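Local coordinates for Co-chaperone DjlA N-terminal domain-containing protein (Porphyromonas gingivalis, PDB 2H5N) that is of unknown function but binds a magnesium ion and has the all-helical fold of the TerB-like family, at residues A[87-92]-A[127-132]. Numbering follows the deposited sequence.
Sequences VASYLG and INNMKN
Ser89 meets both Asn129 and Met130, and its CA lies 6.3 Å from that of Asn129, the closest CA pair between segments 87-92 and 127-132. Its hydroxyl accepts a hydrogen bond from the Asn129 amide, ND2 to OG 3.1 Å. The bond is bent, with an N-H...O angle of 140°, and the oxygen sits 26° out of the amide plane. With OG beside its own backbone N, the serine also bonds to Lys85 O one turn earlier in its helix; the Lys85 ammonium in turn holds Asn129 OD1, so both ends of the Asn129 amide have partners on helix 81-94, which should restrict its rotation. The carbon side of Ser89 packs as well, its CB 3.8 Å from Asn129 CB and 3.9 Å from Met130 CG. In the all-helical TerB fold, this contact seats the last helix of the modelled chain against helix 81-94, whose other neighbours include helices 15-30 and 37-47. At Tyr90 the sulfur of Met130 lies against the backbone, SD 3.7 Å from Tyr90 N and 4.0 Å from Tyr90 CB. Bends at chi2 and chi3 fold the Met130 chain so that CE lies 4.2 Å from Tyr90 CD1, meeting the ring obliquely. The phenol leads away from Met130, CG being anti to the backbone N (chi1 169°), to bond Met43 O and stack edge-to-face with Phe50, while Glu46 of helix 37-47 touches both Tyr90 and Met130.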
ATOM      1  N   VAL A  87     -11.996  20.774   3.255  1.00 22.05           N
ATOM      2  CA  VAL A  87     -11.410  19.456   2.938  1.00 20.23           C
ATOM      3  C   VAL A  87     -10.431  19.533   1.781  1.00 20.12           C
ATOM      4  O   VAL A  87      -9.348  18.919   1.852  1.00 20.19           O
ATOM      5  CB  VAL A  87     -12.461  18.359   2.670  1.00 20.64           C
ATOM      6  CG1 VAL A  87     -11.768  17.020   2.363  1.00 20.57           C
ATOM      7  CG2 VAL A  87     -13.366  18.190   3.881  1.00 19.51           C
ATOM      8  N   ALA A  88     -10.797  20.243   0.700  1.00 20.23           N
ATOM      9  CA  ALA A  88      -9.849  20.450  -0.420  1.00 20.33           C
ATOM     10  C   ALA A  88      -8.563  21.177   0.016  1.00 20.63           C
ATOM     11  O   ALA A  88      -7.469  20.886  -0.478  1.00 20.53           O
ATOM     12  CB  ALA A  88     -10.511  21.210  -1.591  1.00 20.08           C
ATOM     13  N   SER A  89      -8.694  22.135   0.929  1.00 21.01           N
ATOM     14  CA  SER A  89      -7.529  22.927   1.347  1.00 21.42           C
ATOM     15  C   SER A  89      -6.579  22.020   2.081  1.00 21.10           C
ATOM     16  O   SER A  89      -5.382  22.056   1.842  1.00 22.31           O
ATOM     17  CB  SER A  89      -7.923  24.168   2.183  1.00 20.94           C
ATOM     18  OG  SER A  89      -8.890  24.926   1.474  1.00 20.58           O
ATOM     19  N   TYR A  90      -7.147  21.178   2.929  1.00 21.31           N
ATOM     20  CA  TYR A  90      -6.430  20.182   3.720  1.00 21.36           C
ATOM     21  C   TYR A  90      -5.666  19.199   2.831  1.00 21.32           C
ATOM     22  O   TYR A  90      -4.484  18.936   3.037  1.00 20.51           O
ATOM     23  CB  TYR A  90      -7.441  19.422   4.594  1.00 21.46           C
ATOM     24  CG  TYR A  90      -6.884  18.184   5.270  1.00 22.16           C
ATOM     25  CD1 TYR A  90      -5.847  18.289   6.202  1.00 19.30           C
ATOM     26  CD2 TYR A  90      -7.393  16.896   4.979  1.00 19.71           C
ATOM     27  CE1 TYR A  90      -5.339  17.178   6.819  1.00 20.33           C
ATOM     28  CE2 TYR A  90      -6.889  15.765   5.625  1.00 19.53           C
ATOM     29  CZ  TYR A  90      -5.860  15.913   6.546  1.00 21.19           C
ATOM     30  OH  TYR A  90      -5.315  14.820   7.210  1.00 22.10           O
ATOM     31  N   LEU A  91      -6.339  18.689   1.802  1.00 21.64           N
ATOM     32  CA  LEU A  91      -5.711  17.735   0.930  1.00 20.71           C
ATOM     33  C   LEU A  91      -4.565  18.409   0.183  1.00 21.97           C
ATOM     34  O   LEU A  91      -3.532  17.807  -0.014  1.00 22.36           O
ATOM     35  CB  LEU A  91      -6.727  17.062   0.014  1.00 21.11           C
ATOM     36  CG  LEU A  91      -7.694  16.076   0.706  1.00 19.49           C
ATOM     37  CD1 LEU A  91      -8.803  15.726  -0.243  1.00 19.10           C
ATOM     38  CD2 LEU A  91      -6.986  14.787   1.232  1.00 19.04           C
ATOM     39  N   GLY A  92      -4.733  19.691  -0.133  1.00 21.94           N
ATOM     40  CA  GLY A  92      -3.779  20.438  -0.881  1.00 21.88           C
ATOM     41  C   GLY A  92      -2.513  20.784  -0.142  1.00 23.06           C
ATOM     42  O   GLY A  92      -1.440  20.856  -0.762  1.00 23.79           O
ATOM     43  N   ILE A 127      -3.208  26.750   1.340  1.00 31.36           N
ATOM     44  CA  ILE A 127      -2.360  27.009   2.513  1.00 32.14           C
ATOM     45  C   ILE A 127      -2.936  28.120   3.413  1.00 32.30           C
ATOM     46  O   ILE A 127      -2.776  28.084   4.649  1.00 32.15           O
ATOM     47  CB  ILE A 127      -0.888  27.332   2.072  1.00 32.38           C
ATOM     48  CG1 ILE A 127      -0.219  26.077   1.487  1.00 31.46           C
ATOM     49  CG2 ILE A 127      -0.048  27.946   3.243  1.00 33.27           C
ATOM     50  CD1 ILE A 127       1.015  26.328   0.670  1.00 31.80           C
ATOM     51  N   ASN A 128      -3.631  29.070   2.813  1.00 32.59           N
ATOM     52  CA  ASN A 128      -4.221  30.189   3.550  1.00 33.75           C
ATOM     53  C   ASN A 128      -5.493  29.812   4.223  1.00 33.75           C
ATOM     54  O   ASN A 128      -5.727  30.164   5.334  1.00 33.52           O
ATOM     55  CB  ASN A 128      -4.500  31.409   2.666  1.00 33.58           C
ATOM     56  CG  ASN A 128      -3.246  32.116   2.197  1.00 35.12           C
ATOM     57  OD1 ASN A 128      -2.261  32.187   2.890  1.00 35.28           O
ATOM     58  ND2 ASN A 128      -3.296  32.634   0.998  1.00 36.00           N
ATOM     59  N   ASN A 129      -6.323  29.055   3.537  1.00 34.20           N
ATOM     60  CA  ASN A 129      -7.556  28.623   4.150  1.00 34.32           C
ATOM     61  C   ASN A 129      -7.299  27.855   5.404  1.00 33.85           C
ATOM     62  O   ASN A 129      -7.987  27.991   6.343  1.00 34.11           O
ATOM     63  CB  ASN A 129      -8.398  27.807   3.187  1.00 34.01           C
ATOM     64  CG  ASN A 129      -8.770  28.564   1.940  1.00 35.03           C
ATOM     65  OD1 ASN A 129      -9.194  29.703   1.975  1.00 36.71           O
ATOM     66  ND2 ASN A 129      -8.608  27.926   0.831  1.00 35.36           N
ATOM     67  N   MET A 130      -6.294  27.013   5.396  1.00 34.33           N
ATOM     68  CA  MET A 130      -5.957  26.201   6.559  1.00 34.09           C
ATOM     69  C   MET A 130      -5.355  26.999   7.711  1.00 35.20           C
ATOM     70  O   MET A 130      -5.524  26.666   8.843  1.00 35.27           O
ATOM     71  CB  MET A 130      -5.055  25.031   6.175  1.00 32.92           C
ATOM     72  CG  MET A 130      -5.747  23.926   5.365  1.00 30.18           C
ATOM     73  SD  MET A 130      -7.114  23.116   6.100  1.00 22.82           S
ATOM     74  CE  MET A 130      -6.301  22.285   7.341  1.00 23.92           C
ATOM     75  N   LYS A 131      -4.665  28.077   7.404  1.00 20.00           N
ATOM     76  CA  LYS A 131      -4.117  28.924   8.446  1.00 20.00           C
ATOM     77  C   LYS A 131      -5.127  29.783   9.167  1.00 20.00           C
ATOM     78  O   LYS A 131      -4.760  30.519  10.029  1.00 38.85           O
ATOM     79  CB  LYS A 131      -3.000  29.786   7.900  1.00 20.00           C
ATOM     80  CG  LYS A 131      -3.184  31.258   8.172  1.00 20.00           C
ATOM     81  CD  LYS A 131      -1.877  31.941   8.609  1.00 20.00           C
ATOM     82  CE  LYS A 131      -0.996  32.259   7.448  1.00 20.00           C
ATOM     83  NZ  LYS A 131       0.078  31.286   7.181  1.00 20.00           N
ATOM     84  N   ASN A 132      -6.396  29.695   8.819  1.00 39.02           N
ATOM     85  CA  ASN A 132      -7.246  30.861   8.831  1.00 39.64           C
ATOM     86  C   ASN A 132      -7.209  31.648   7.541  1.00 39.93           C
ATOM     87  O   ASN A 132      -7.729  32.729   7.470  1.00 40.59           O
ATOM     88  CB  ASN A 132      -8.683  30.514   9.191  1.00 39.74           C
ATOM     89  CG  ASN A 132      -8.785  29.246   9.945  1.00 39.60           C
ATOM     90  OD1 ASN A 132      -7.809  28.774  10.456  1.00 40.19           O
ATOM     91  ND2 ASN A 132      -9.965  28.678  10.013  1.00 37.37           N
TER